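Local coordinates for protein RavA (Legionella pneumophila str. Paris, PDB 6WO6) that is a Legionella pneumophila effector, probably acting during host-cell invasion, built as a largely helical chain without strands, at residues T4-C7 against D8-K11. The protein carries 2 engineered substitutions. Residues are numbered along the deposited sequence; the frame is centred on the assembly and turned at random.
Sequences TFTC and DELK
A capping box formed by Thr6 and Glu9 starts the short helix 7-11 near the N-terminus of RavA, and two reciprocal bonds between side chain and backbone define it. In one direction Thr6 N donates to Glu9 OE1 over 3.1 Å; the N-H...O angle of 167° is nearly straight, although the donor approaches from above the carboxylate plane. In the other, Glu9 N reaches Thr6 OG1 at 3.4 Å, long enough for this capping bond to be called weak. The torsions account for both halves. Thr6 OG1 sits between its own backbone N and carbonyl carbon (chi1 65°), which turns it over the first helical turn, while the Glu9 chain, extended beyond CG, runs back toward the N-cap residue. On the way Glu9 CG passes 3.3 Å from Thr6 OG1.

Regular helical bonding follows directly: Leu10 N donates to Thr6 O at 3.1 Å, and Lys11 N to Cys7 O at 2.9 Å.

Outside the box, Phe5 packs against the same turn. The Glu9 carboxylate oxygen OE1 lies at the edge of the Phe5 ring, near the ring plane, and the ring and carboxylate planes are 77° apart. The ring also meets Leu10, the buried member of the group; the Phe5 and Leu10 side chains cross at about a right angle, Leu10 CD2 approaching the ring obliquely. This apolar pairing is a hydrophobic staple, which often accompanies a capping box, between the residue before the N-cap, Phe5, and the residue four after the N-cap, Leu10. Leu10 continues inward onto Leu33 of helix 30-34 and Leu20 of helix 16-20, and Phe5 touches Val19 of the latter. The staple contact itself is made by Phe5 CD2 and Leu10 CD2, 3.7 Å apart.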
# COMPACT_ATOMS: atom_id res chain seq x y z
N THR A 4 -18.60 16.76 -41.27
CA THR A 4 -17.34 16.45 -41.93
C THR A 4 -16.47 17.70 -41.90
O THR A 4 -16.76 18.68 -42.60
CB THR A 4 -17.57 15.94 -43.35
OG1 THR A 4 -16.34 15.99 -44.09
CG2 THR A 4 -18.64 16.76 -44.06
N PHE A 5 -15.42 17.67 -41.09
CA PHE A 5 -14.57 18.83 -40.88
C PHE A 5 -13.39 18.81 -41.84
O PHE A 5 -13.08 17.81 -42.48
CB PHE A 5 -14.07 18.87 -39.43
CG PHE A 5 -15.17 18.76 -38.41
CD1 PHE A 5 -15.81 19.88 -37.92
CD2 PHE A 5 -15.55 17.52 -37.92
CE1 PHE A 5 -16.82 19.77 -36.98
CE2 PHE A 5 -16.55 17.40 -36.98
CZ PHE A 5 -17.19 18.53 -36.51
N THR A 6 -12.71 19.96 -41.93
CA THR A 6 -11.45 20.01 -42.65
C THR A 6 -10.34 19.43 -41.78
O THR A 6 -10.54 19.08 -40.62
CB THR A 6 -11.12 21.44 -43.07
OG1 THR A 6 -10.91 22.25 -41.91
CG2 THR A 6 -12.24 22.04 -43.90
N CYS A 7 -9.15 19.32 -42.37
CA CYS A 7 -8.02 18.74 -41.66
C CYS A 7 -7.67 19.56 -40.42
O CYS A 7 -7.54 19.02 -39.31
CB CYS A 7 -6.81 18.66 -42.59
SG CYS A 7 -5.91 17.11 -42.52
N ASP A 8 -7.54 20.88 -40.59
CA ASP A 8 -7.18 21.74 -39.47
C ASP A 8 -8.27 21.76 -38.40
O ASP A 8 -7.97 21.87 -37.21
CB ASP A 8 -6.92 23.16 -39.98
CG ASP A 8 -5.89 23.19 -41.11
OD1 ASP A 8 -6.29 23.02 -42.28
OD2 ASP A 8 -4.69 23.36 -40.82
N GLU A 9 -9.54 21.64 -38.81
CA GLU A 9 -10.63 21.64 -37.85
C GLU A 9 -10.61 20.39 -36.98
O GLU A 9 -10.87 20.46 -35.77
CB GLU A 9 -11.97 21.78 -38.57
CG GLU A 9 -12.25 23.19 -39.06
CD GLU A 9 -13.52 23.28 -39.89
OE1 GLU A 9 -14.04 22.22 -40.31
OE2 GLU A 9 -14.00 24.41 -40.12
N LEU A 10 -10.29 19.23 -37.57
CA LEU A 10 -10.07 18.03 -36.77
C LEU A 10 -8.85 18.19 -35.88
O LEU A 10 -8.84 17.74 -34.73
CB LEU A 10 -9.91 16.81 -37.68
CG LEU A 10 -11.13 16.42 -38.53
CD1 LEU A 10 -10.73 15.43 -39.60
CD2 LEU A 10 -12.23 15.86 -37.65
N LYS A 11 -7.81 18.84 -36.40
CA LYS A 11 -6.62 19.10 -35.60
C LYS A 11 -6.93 20.00 -34.40
O LYS A 11 -6.26 19.90 -33.37
CB LYS A 11 -5.54 19.71 -36.49
CG LYS A 11 -4.21 20.00 -35.83
CD LYS A 11 -3.29 20.72 -36.81
CE LYS A 11 -2.03 21.24 -36.13
NZ LYS A 11 -1.36 22.27 -36.97